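Local structure of BH2602 protein (Bacillus halodurans, 3NWZ) at residues A[145-148]-A[152-155]; A[55-60]-A[65-70]; A[87-92]-A[126-131]. The protein is of unknown function but binds coenzyme A and probably hydrolyses acyl-CoA thioesters. One frame throughout, in Å; residues are numbered along the deposited sequence.

Contact 1: A[145-148]-A[152-155]; sequences KVYT and ETVA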
ATOM      1  N   LYS A 145      10.862  -8.558  -0.703  1.00 33.83           N
ATOM      2  CA  LYS A 145      10.823  -9.013   0.675  1.00 33.95           C
ATOM      3  C   LYS A 145      12.139  -8.693   1.357  1.00 39.36           C
ATOM      4  O   LYS A 145      13.195  -8.608   0.712  1.00 32.35           O
ATOM      5  CB  LYS A 145      10.579 -10.520   0.749  1.00 37.98           C
ATOM      6  CG  LYS A 145       9.124 -10.905   0.619  1.00 42.34           C
ATOM      7  CD  LYS A 145       8.938 -12.412   0.741  1.00 45.19           C
ATOM      8  CE  LYS A 145       7.467 -12.786   0.661  1.00 52.37           C
ATOM      9  NZ  LYS A 145       6.875 -12.354  -0.640  1.00 61.70           N
ATOM     10  N   VAL A 146      12.062  -8.496   2.666  1.00 22.50           N
ATOM     11  CA  VAL A 146      13.233  -8.206   3.467  1.00 22.91           C
ATOM     12  C   VAL A 146      13.384  -9.374   4.453  1.00 31.72           C
ATOM     13  O   VAL A 146      12.419  -9.773   5.096  1.00 39.58           O
ATOM     14  CB  VAL A 146      13.068  -6.862   4.240  1.00 30.05           C
ATOM     15  CG1 VAL A 146      14.305  -6.576   5.048  1.00 31.64           C
ATOM     16  CG2 VAL A 146      12.814  -5.727   3.268  1.00 29.93           C
ATOM     17  N   TYR A 147      14.602  -9.906   4.557  1.00 33.22           N
ATOM     18  CA  TYR A 147      14.905 -11.039   5.440  1.00 31.24           C
ATOM     19  C   TYR A 147      16.012 -10.774   6.460  1.00 35.98           C
ATOM     20  O   TYR A 147      16.926  -9.975   6.221  1.00 38.60           O
ATOM     21  CB  TYR A 147      15.323 -12.257   4.596  1.00 39.95           C
ATOM     22  CG  TYR A 147      14.305 -12.685   3.561  1.00 34.72           C
ATOM     23  CD1 TYR A 147      14.579 -12.586   2.203  1.00 29.59           C
ATOM     24  CD2 TYR A 147      13.080 -13.201   3.944  1.00 33.58           C
ATOM     25  CE1 TYR A 147      13.648 -12.997   1.252  1.00 38.04           C
ATOM     26  CE2 TYR A 147      12.149 -13.610   3.008  1.00 37.85           C
ATOM     27  CZ  TYR A 147      12.434 -13.509   1.666  1.00 37.56           C
ATOM     28  OH  TYR A 147      11.497 -13.930   0.746  1.00 39.60           O
ATOM     29  N   THR A 148      15.943 -11.459   7.595  1.00 34.53           N
ATOM     30  CA  THR A 148      16.973 -11.308   8.624  1.00 36.60           C
ATOM     31  C   THR A 148      18.064 -12.255   8.180  1.00 32.40           C
ATOM     32  O   THR A 148      17.909 -12.920   7.149  1.00 29.47           O
ATOM     33  CB  THR A 148      16.477 -11.772   9.981  1.00 49.50           C
ATOM     34  OG1 THR A 148      16.065 -13.143   9.889  1.00 59.65           O
ATOM     35  CG2 THR A 148      15.327 -10.926  10.437  1.00 42.72           C
ATOM     36  N   GLU A 152      14.219 -15.217   8.264  1.00 39.60           N
ATOM     37  CA  GLU A 152      12.926 -14.752   8.757  1.00 44.62           C
ATOM     38  C   GLU A 152      12.528 -13.529   7.957  1.00 43.56           C
ATOM     39  O   GLU A 152      13.374 -12.705   7.637  1.00 50.55           O
ATOM     40  CB  GLU A 152      13.021 -14.390  10.231  1.00 47.09           C
ATOM     41  CG  GLU A 152      12.997 -15.589  11.161  1.00 63.67           C
ATOM     42  CD  GLU A 152      14.082 -15.521  12.218  1.00 84.30           C
ATOM     43  OE1 GLU A 152      14.088 -16.392  13.115  1.00 89.86           O
ATOM     44  OE2 GLU A 152      14.933 -14.600  12.149  1.00 88.39           O
ATOM     45  N   THR A 153      11.247 -13.411   7.629  1.00 39.72           N
ATOM     46  CA  THR A 153      10.763 -12.276   6.845  1.00 43.02           C
ATOM     47  C   THR A 153      10.459 -11.044   7.708  1.00 37.99           C
ATOM     48  O   THR A 153       9.467 -11.012   8.438  1.00 43.25           O
ATOM     49  CB  THR A 153       9.480 -12.642   6.032  1.00 50.20           C
ATOM     50  OG1 THR A 153       9.787 -13.645   5.046  1.00 49.91           O
ATOM     51  CG2 THR A 153       8.923 -11.400   5.328  1.00 48.49           C
ATOM     52  N   VAL A 154      11.325 -10.037   7.617  1.00 35.40           N
ATOM     53  CA  VAL A 154      11.164  -8.794   8.355  1.00 28.50           C
ATOM     54  C   VAL A 154      10.000  -8.007   7.773  1.00 38.65           C
ATOM     55  O   VAL A 154       9.184  -7.445   8.509  1.00 38.82           O
ATOM     56  CB  VAL A 154      12.440  -7.928   8.265  1.00 34.58           C
ATOM     57  CG1 VAL A 154      12.214  -6.561   8.932  1.00 32.15           C
ATOM     58  CG2 VAL A 154      13.598  -8.663   8.901  1.00 35.60           C
ATOM     59  N   ALA A 155       9.916  -7.967   6.451  1.00 35.06           N
ATOM     60  CA  ALA A 155       8.827  -7.245   5.815  1.00 27.59           C
ATOM     61  C   ALA A 155       8.596  -7.658   4.383  1.00 29.03           C
ATOM     62  O   ALA A 155       9.469  -8.208   3.719  1.00 42.98           O
ATOM     63  CB  ALA A 155       9.085  -5.757   5.876  1.00 31.52           C
TER

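Contact 2: A[55-60]-A[65-70]; sequences ESQERE and EVRLPI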
ATOM      1  N   GLU A  55      25.376  -3.582   0.032  1.00 42.31           N
ATOM      2  CA  GLU A  55      26.047  -4.409  -0.995  1.00 47.01           C
ATOM      3  C   GLU A  55      24.949  -4.945  -1.920  1.00 43.89           C
ATOM      4  O   GLU A  55      24.107  -5.730  -1.495  1.00 49.84           O
ATOM      5  CB  GLU A  55      26.794  -5.586  -0.363  1.00 54.37           C
ATOM      6  CG  GLU A  55      28.163  -5.234   0.175  1.00 69.74           C
ATOM      7  CD  GLU A  55      28.611  -6.177   1.273  1.00 83.51           C
ATOM      8  OE1 GLU A  55      28.510  -7.409   1.080  1.00 92.80           O
ATOM      9  OE2 GLU A  55      29.064  -5.681   2.327  1.00 85.34           O
ATOM     10  N   SER A  56      24.965  -4.533  -3.181  1.00 29.14           N
ATOM     11  CA  SER A  56      23.936  -4.958  -4.105  1.00 22.40           C
ATOM     12  C   SER A  56      24.366  -5.802  -5.284  1.00 29.67           C
ATOM     13  O   SER A  56      25.453  -5.620  -5.849  1.00 38.90           O
ATOM     14  CB  SER A  56      23.157  -3.733  -4.606  1.00 27.32           C
ATOM     15  OG  SER A  56      24.037  -2.725  -5.056  1.00 49.67           O
ATOM     16  N   GLN A  57      23.488  -6.735  -5.661  1.00 34.09           N
ATOM     17  CA  GLN A  57      23.778  -7.635  -6.778  1.00 43.08           C
ATOM     18  C   GLN A  57      22.624  -8.475  -7.258  1.00 59.51           C
ATOM     19  O   GLN A  57      21.726  -8.835  -6.504  1.00 63.15           O
ATOM     20  CB  GLN A  57      24.954  -8.564  -6.446  1.00 34.85           C
ATOM     21  CG  GLN A  57      25.026  -8.977  -4.998  1.00 54.22           C
ATOM     22  CD  GLN A  57      26.193  -9.893  -4.694  1.00 58.68           C
ATOM     23  OE1 GLN A  57      27.343  -9.609  -5.037  1.00 56.22           O
ATOM     24  NE2 GLN A  57      25.900 -10.997  -4.026  1.00 54.40           N
ATOM     25  N   GLU A  58      22.679  -8.795  -8.541  1.00 67.29           N
ATOM     26  CA  GLU A  58      21.662  -9.601  -9.185  1.00 65.57           C
ATOM     27  C   GLU A  58      21.913 -11.059  -8.840  1.00 63.80           C
ATOM     28  O   GLU A  58      23.059 -11.470  -8.666  1.00 62.67           O
ATOM     29  CB  GLU A  58      21.746  -9.385 -10.690  1.00 60.08           C
ATOM     30  CG  GLU A  58      20.727 -10.123 -11.500  1.00 67.84           C
ATOM     31  CD  GLU A  58      20.639  -9.564 -12.900  1.00 75.97           C
ATOM     32  OE1 GLU A  58      20.245  -8.385 -13.033  1.00 72.45           O
ATOM     33  OE2 GLU A  58      20.970 -10.292 -13.863  1.00 85.40           O
ATOM     34  N   ARG A  59      20.842 -11.833  -8.716  1.00 50.34           N
ATOM     35  CA  ARG A  59      20.982 -13.241  -8.401  1.00 47.51           C
ATOM     36  C   ARG A  59      21.010 -14.084  -9.683  1.00 48.99           C
ATOM     37  O   ARG A  59      20.779 -13.571 -10.777  1.00 32.26           O
ATOM     38  CB  ARG A  59      19.837 -13.699  -7.508  1.00 55.27           C
ATOM     39  CG  ARG A  59      19.772 -12.990  -6.166  1.00 65.89           C
ATOM     40  CD  ARG A  59      19.080 -13.856  -5.114  1.00 75.61           C
ATOM     41  NE  ARG A  59      17.754 -14.291  -5.535  1.00 74.29           N
ATOM     42  CZ  ARG A  59      16.914 -14.968  -4.761  1.00 87.63           C
ATOM     43  NH1 ARG A  59      17.273 -15.291  -3.525  1.00 88.83           N
ATOM     44  NH2 ARG A  59      15.715 -15.308  -5.216  1.00 96.76           N
ATOM     45  N   GLU A  60      21.326 -15.370  -9.542  1.00 67.30           N
ATOM     46  CA  GLU A  60      21.351 -16.280 -10.677  1.00 67.73           C
ATOM     47  C   GLU A  60      20.007 -16.113 -11.362  1.00 59.99           C
ATOM     48  O   GLU A  60      19.932 -15.938 -12.576  1.00 63.11           O
ATOM     49  CB  GLU A  60      21.518 -17.723 -10.194  1.00 88.56           C
ATOM     50  CG  GLU A  60      21.288 -18.788 -11.260  1.00104.91           C
ATOM     51  CD  GLU A  60      22.286 -18.712 -12.397  1.00114.89           C
ATOM     52  OE1 GLU A  60      23.496 -18.874 -12.136  1.00120.60           O
ATOM     53  OE2 GLU A  60      21.859 -18.494 -13.551  1.00116.93           O
ATOM     54  N   GLU A  65      19.158  -8.273  -5.269  1.00 33.76           N
ATOM     55  CA  GLU A  65      19.473  -8.322  -3.860  1.00 27.59           C
ATOM     56  C   GLU A  65      20.293  -7.158  -3.292  1.00 32.34           C
ATOM     57  O   GLU A  65      21.285  -6.706  -3.878  1.00 51.30           O
ATOM     58  CB  GLU A  65      20.181  -9.657  -3.616  1.00 25.52           C
ATOM     59  CG  GLU A  65      20.384 -10.091  -2.188  1.00 39.62           C
ATOM     60  CD  GLU A  65      20.857 -11.541  -2.127  1.00 58.93           C
ATOM     61  OE1 GLU A  65      20.064 -12.441  -2.487  1.00 57.44           O
ATOM     62  OE2 GLU A  65      22.023 -11.785  -1.737  1.00 73.95           O
ATOM     63  N   VAL A  66      19.848  -6.681  -2.132  1.00 29.69           N
ATOM     64  CA  VAL A  66      20.515  -5.601  -1.422  1.00 31.17           C
ATOM     65  C   VAL A  66      20.590  -5.973   0.047  1.00 34.66           C
ATOM     66  O   VAL A  66      19.555  -6.140   0.696  1.00 41.09           O
ATOM     67  CB  VAL A  66      19.743  -4.256  -1.472  1.00 28.91           C
ATOM     68  CG1 VAL A  66      20.562  -3.201  -0.768  1.00 33.99           C
ATOM     69  CG2 VAL A  66      19.454  -3.828  -2.880  1.00 36.05           C
ATOM     70  N   ARG A  67      21.802  -6.121   0.570  1.00 36.97           N
ATOM     71  CA  ARG A  67      21.940  -6.409   1.989  1.00 41.41           C
ATOM     72  C   ARG A  67      22.497  -5.178   2.706  1.00 37.73           C
ATOM     73  O   ARG A  67      23.217  -4.360   2.128  1.00 29.31           O
ATOM     74  CB  ARG A  67      22.798  -7.663   2.240  1.00 50.72           C
ATOM     75  CG  ARG A  67      24.263  -7.581   1.909  1.00 75.78           C
ATOM     76  CD  ARG A  67      24.853  -8.986   1.898  1.00 86.77           C
ATOM     77  NE  ARG A  67      24.335  -9.764   0.772  1.00 94.76           N
ATOM     78  CZ  ARG A  67      24.724  -9.608  -0.492  1.00 90.82           C
ATOM     79  NH1 ARG A  67      25.648  -8.706  -0.808  1.00 95.32           N
ATOM     80  NH2 ARG A  67      24.183 -10.352  -1.446  1.00 76.14           N
ATOM     81  N   LEU A  68      22.131  -5.044   3.967  1.00 38.28           N
ATOM     82  CA  LEU A  68      22.542  -3.912   4.770  1.00 36.66           C
ATOM     83  C   LEU A  68      22.957  -4.366   6.146  1.00 38.31           C
ATOM     84  O   LEU A  68      22.194  -5.015   6.844  1.00 32.53           O
ATOM     85  CB  LEU A  68      21.373  -2.937   4.872  1.00 38.11           C
ATOM     86  CG  LEU A  68      21.404  -1.719   5.784  1.00 49.38           C
ATOM     87  CD1 LEU A  68      20.568  -0.616   5.146  1.00 61.07           C
ATOM     88  CD2 LEU A  68      20.859  -2.081   7.149  1.00 45.02           C
ATOM     89  N   PRO A  69      24.190  -4.042   6.542  1.00 42.83           N
ATOM     90  CA  PRO A  69      24.711  -4.415   7.854  1.00 45.73           C
ATOM     91  C   PRO A  69      23.847  -3.782   8.935  1.00 43.04           C
ATOM     92  O   PRO A  69      23.430  -2.621   8.795  1.00 40.12           O
ATOM     93  CB  PRO A  69      26.121  -3.814   7.853  1.00 44.45           C
ATOM     94  CG  PRO A  69      26.508  -3.796   6.423  1.00 47.61           C
ATOM     95  CD  PRO A  69      25.228  -3.376   5.733  1.00 54.90           C
ATOM     96  N   ILE A  70      23.565  -4.530  10.002  1.00 35.10           N
ATOM     97  CA  ILE A  70      22.793  -3.969  11.104  1.00 42.48           C
ATOM     98  C   ILE A  70      23.745  -3.479  12.203  1.00 42.13           C
ATOM     99  O   ILE A  70      24.581  -4.230  12.715  1.00 45.32           O
ATOM    100  CB  ILE A  70      21.807  -4.982  11.734  1.00 48.52           C
ATOM    101  CG1 ILE A  70      20.823  -5.487  10.669  1.00 45.77           C
ATOM    102  CG2 ILE A  70      21.036  -4.284  12.923  1.00 12.95           C
ATOM    103  CD1 ILE A  70      19.810  -6.474  11.191  1.00 51.38           C
TER

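Contact 3: A[87-92]-A[126-131]; sequences ATLLDT and LRAVAS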
ATOM      1  N   ALA A  87      12.134   0.181   4.851  1.00 17.87           N
ATOM      2  CA  ALA A  87      11.428   0.680   3.667  1.00 20.66           C
ATOM      3  C   ALA A  87      12.412   1.138   2.626  1.00 29.78           C
ATOM      4  O   ALA A  87      12.371   0.718   1.474  1.00 31.83           O
ATOM      5  CB  ALA A  87      10.537   1.817   4.054  1.00 21.25           C
ATOM      6  N   THR A  88      13.315   2.008   3.039  1.00 38.33           N
ATOM      7  CA  THR A  88      14.325   2.543   2.140  1.00 33.13           C
ATOM      8  C   THR A  88      15.157   1.464   1.461  1.00 35.65           C
ATOM      9  O   THR A  88      15.651   1.668   0.361  1.00 41.86           O
ATOM     10  CB  THR A  88      15.230   3.516   2.909  1.00 30.82           C
ATOM     11  OG1 THR A  88      14.431   4.623   3.342  1.00 35.68           O
ATOM     12  CG2 THR A  88      16.350   4.026   2.037  1.00 26.57           C
ATOM     13  N   LEU A  89      15.316   0.324   2.125  1.00 29.43           N
ATOM     14  CA  LEU A  89      16.084  -0.809   1.576  1.00 30.03           C
ATOM     15  C   LEU A  89      15.279  -1.488   0.485  1.00 35.44           C
ATOM     16  O   LEU A  89      15.767  -1.672  -0.624  1.00 35.89           O
ATOM     17  CB  LEU A  89      16.397  -1.842   2.666  1.00 28.27           C
ATOM     18  CG  LEU A  89      17.284  -3.030   2.295  1.00 30.99           C
ATOM     19  CD1 LEU A  89      18.677  -2.540   1.905  1.00 24.60           C
ATOM     20  CD2 LEU A  89      17.370  -3.966   3.499  1.00 33.14           C
ATOM     21  N   LEU A  90      14.039  -1.850   0.805  1.00 31.83           N
ATOM     22  CA  LEU A  90      13.165  -2.498  -0.168  1.00 30.62           C
ATOM     23  C   LEU A  90      13.123  -1.623  -1.408  1.00 29.21           C
ATOM     24  O   LEU A  90      13.312  -2.097  -2.522  1.00 31.99           O
ATOM     25  CB  LEU A  90      11.749  -2.656   0.407  1.00 41.15           C
ATOM     26  CG  LEU A  90      11.190  -4.079   0.504  1.00 37.13           C
ATOM     27  CD1 LEU A  90       9.767  -4.020   0.988  1.00 43.40           C
ATOM     28  CD2 LEU A  90      11.254  -4.765  -0.862  1.00 34.38           C
ATOM     29  N   ASP A  91      12.878  -0.329  -1.197  1.00 33.79           N
ATOM     30  CA  ASP A  91      12.822   0.650  -2.282  1.00 37.89           C
ATOM     31  C   ASP A  91      14.119   0.599  -3.103  1.00 43.71           C
ATOM     32  O   ASP A  91      14.100   0.596  -4.333  1.00 39.94           O
ATOM     33  CB  ASP A  91      12.634   2.055  -1.682  1.00 40.26           C
ATOM     34  CG  ASP A  91      12.669   3.161  -2.736  1.00 58.96           C
ATOM     35  OD1 ASP A  91      11.785   3.181  -3.622  1.00 63.39           O
ATOM     36  OD2 ASP A  91      13.581   4.013  -2.670  1.00 64.76           O
ATOM     37  N   THR A  92      15.248   0.548  -2.411  1.00 32.66           N
ATOM     38  CA  THR A  92      16.535   0.515  -3.083  1.00 20.56           C
ATOM     39  C   THR A  92      16.654  -0.740  -3.942  1.00 28.87           C
ATOM     40  O   THR A  92      17.077  -0.673  -5.097  1.00 40.99           O
ATOM     41  CB  THR A  92      17.685   0.584  -2.062  1.00 33.52           C
ATOM     42  OG1 THR A  92      17.525   1.754  -1.255  1.00 50.41           O
ATOM     43  CG2 THR A  92      18.989   0.720  -2.753  1.00 18.80           C
ATOM     44  N   LEU A 126      20.405  -7.085   6.991  1.00 41.72           N
ATOM     45  CA  LEU A 126      19.110  -7.306   6.358  1.00 39.55           C
ATOM     46  C   LEU A 126      19.321  -7.679   4.897  1.00 41.55           C
ATOM     47  O   LEU A 126      20.343  -7.331   4.297  1.00 42.64           O
ATOM     48  CB  LEU A 126      18.223  -6.067   6.479  1.00 33.15           C
ATOM     49  CG  LEU A 126      17.836  -5.796   7.934  1.00 37.55           C
ATOM     50  CD1 LEU A 126      16.565  -4.956   8.004  1.00 35.89           C
ATOM     51  CD2 LEU A 126      17.603  -7.133   8.644  1.00 48.35           C
ATOM     52  N   ARG A 127      18.375  -8.407   4.322  1.00 35.52           N
ATOM     53  CA  ARG A 127      18.549  -8.814   2.939  1.00 30.28           C
ATOM     54  C   ARG A 127      17.264  -8.590   2.181  1.00 39.71           C
ATOM     55  O   ARG A 127      16.341  -9.381   2.302  1.00 54.83           O
ATOM     56  CB  ARG A 127      18.955 -10.303   2.873  1.00 19.84           C
ATOM     57  CG  ARG A 127      19.765 -10.656   1.640  1.00 32.20           C
ATOM     58  CD  ARG A 127      19.970 -12.169   1.523  1.00 47.39           C
ATOM     59  NE  ARG A 127      18.793 -12.868   1.006  1.00 60.25           N
ATOM     60  CZ  ARG A 127      18.224 -13.914   1.598  1.00 71.56           C
ATOM     61  NH1 ARG A 127      18.719 -14.385   2.733  1.00 84.98           N
ATOM     62  NH2 ARG A 127      17.159 -14.491   1.055  1.00 65.67           N
ATOM     63  N   ALA A 128      17.177  -7.512   1.416  1.00 26.38           N
ATOM     64  CA  ALA A 128      15.959  -7.275   0.663  1.00 23.62           C
ATOM     65  C   ALA A 128      16.057  -7.926  -0.728  1.00 22.67           C
ATOM     66  O   ALA A 128      17.079  -7.822  -1.410  1.00 41.78           O
ATOM     67  CB  ALA A 128      15.683  -5.746   0.545  1.00 14.34           C
ATOM     68  N   VAL A 129      14.989  -8.597  -1.151  1.00 18.73           N
ATOM     69  CA  VAL A 129      14.977  -9.248  -2.474  1.00 13.81           C
ATOM     70  C   VAL A 129      13.784  -8.809  -3.294  1.00 35.32           C
ATOM     71  O   VAL A 129      12.642  -8.986  -2.871  1.00 42.30           O
ATOM     72  CB  VAL A 129      14.942 -10.805  -2.355  1.00 13.65           C
ATOM     73  CG1 VAL A 129      15.090 -11.444  -3.765  1.00 17.19           C
ATOM     74  CG2 VAL A 129      16.032 -11.262  -1.405  1.00 23.29           C
ATOM     75  N   ALA A 130      14.054  -8.267  -4.475  1.00 38.81           N
ATOM     76  CA  ALA A 130      13.003  -7.762  -5.347  1.00 33.19           C
ATOM     77  C   ALA A 130      12.887  -8.510  -6.679  1.00 38.12           C
ATOM     78  O   ALA A 130      13.885  -9.009  -7.204  1.00 40.28           O
ATOM     79  CB  ALA A 130      13.252  -6.235  -5.614  1.00 33.19           C
ATOM     80  N   SER A 131      11.665  -8.558  -7.219  1.00 39.29           N
ATOM     81  CA  SER A 131      11.382  -9.191  -8.518  1.00 38.83           C
ATOM     82  C   SER A 131      10.291  -8.439  -9.312  1.00 42.28           C
ATOM     83  O   SER A 131       9.299  -7.977  -8.762  1.00 42.60           O
ATOM     84  CB  SER A 131      10.973 -10.674  -8.351  1.00 37.73           C
ATOM     85  OG  SER A 131       9.675 -10.836  -7.817  1.00 42.18           O
TER

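Contact 1: A[145-148]-A[152-155]
The carbonyl oxygen of Val-146 takes two backbone donors from the facing strand: the N of Val-154 lies 2.8 Å from Val-146 O, and the N of Ala-155 makes a longer, weak bond to the same oxygen. This is a classic beta bulge, one residue pair in from the turn of the hairpin of strands 139-147 and 153-163. Within the bulge the pair of Val-146 and Ala-155 is completed by Val-146 N to Ala-155 O, 2.8 Å. On the turn side Thr-148 N reaches Glu-152 O at 2.9 Å. The hydroxyl of Thr-148 donates to the carboxylate of Glu-152, OG1 to OE2 2.9 Å, meeting that oxygen on its anti side, and accepts a hydrogen bond from Gln-150 N inside the turn and a weak one from Glu-152 N. With chi1 at 58°, OG1 sits between backbone N and carbonyl carbon while CG2 turns toward Val-154 CG2. A valine here would probably leave Glu-152 OE2 and the amides of Gln-150 and Glu-152 without their hydroxyl partner. On the face opposite Val-146 and Ala-155, the Tyr-147 ring runs alongside Thr-153, both side chains pointing the same way, and its CE2 edge meets Thr-153 OG1 at 3.1 Å.

Contact 2: A[55-60]-A[65-70]
Gln-57 N donates to Glu-65 O at 2.8 Å, and the next hydrogen-bonded pair is closed by Glu-55 N to Arg-67 O and Arg-67 N to Glu-55 O, each 3.1 Å. Over this ladder Arg-67 carries a charge network. Its NH2 donates to Glu-65 OE2 at 2.6 Å, a salt bridge two residues back along the same strand, which lies close to the guanidinium plane and uses the anti lone pair of the carboxylate oxygen. Across the pair, NH1 of Arg-67 faces Glu-55 OE1 at 3.7 Å, a long salt bridge with the two planes turned 52° apart. The guanidinium therefore lies between two acidic groups that would probably offset its charge, and the bend at chi3 (69°) folds it back over the neighbouring strand. Beneath this network runs a regular antiparallel hairpin, strands 55-58 and 64-69, whose first strand is outermost in the sheet within this chain. Toward the turn, the aliphatic CD of Arg-59 rests against Glu-65 OE1, the two side chains crossing at about a right angle, while the guanidinium of Arg-59 pairs with Asp-61. On the other face Ser-56 and Val-66 are a non-hydrogen-bonded pair, Ser-56 CB to Val-66 CG2 4.1 Å, and Val-66 continues onto Leu-89 and Ala-93 of helix 83-100.

Contact 3: A[87-92]-A[126-131]
Leu-89 and Ala-128 make the tight part of this helix-on-sheet contact, the CG of Leu-89 standing 3.6 Å from Ala-128 CB. The methyl CD2 of the same leucine reaches over to the CB of Leu-126 at 3.7 Å, so that one branched side chain bridges two residues that project from the same face of the strand. Its CG lies opposite the backbone N (chi1 -175°), which carries the branch down from the helix onto the sheet. Small size matters on the strand side: because Ala-128 ends at CB, the helix backbone itself comes near, Leu-90 CA lying 4.2 Å from that methyl. The packing is looser farther along. Leu-90 CD2 comes no nearer than 4.7 Å, to Ala-128 CB, and the CB of Ala-130, although directed to the helix, stays 5.2 Å from Leu-90 O. The axes of segments 87-92 and 126-131 approach to 7.7 Å at 40°, in keeping with the hotdog fold, where a curved antiparallel sheet wraps a long central helix. Strand 125-135 lies between strands 64-69 and 139-147 in that sheet, and Leu-90 reaches across the sheet, packing on Val-146 of strand 139-147 and on Ile-115 of strand 108-117.

In the fold
From the N terminus, contact 2 comes first, closing the short hairpin turn between strands 55-58 and 64-69. The chain then enters helix 83-100, and contact 3 closes the longest of the three loops by bringing strand 125-135 back against that helix. Contact 1 follows in the next hairpin, between strands 139-147 and 153-163. The three are in series, none enclosing or crossing another. In space they share one sheet: strand 125-135 joins the two hairpins, through Val-66 O to Ala-128 N on one side and Tyr-147 O to Arg-127 N on the other, while helix 83-100 packs against one face of the sheet and so reaches all three contacts.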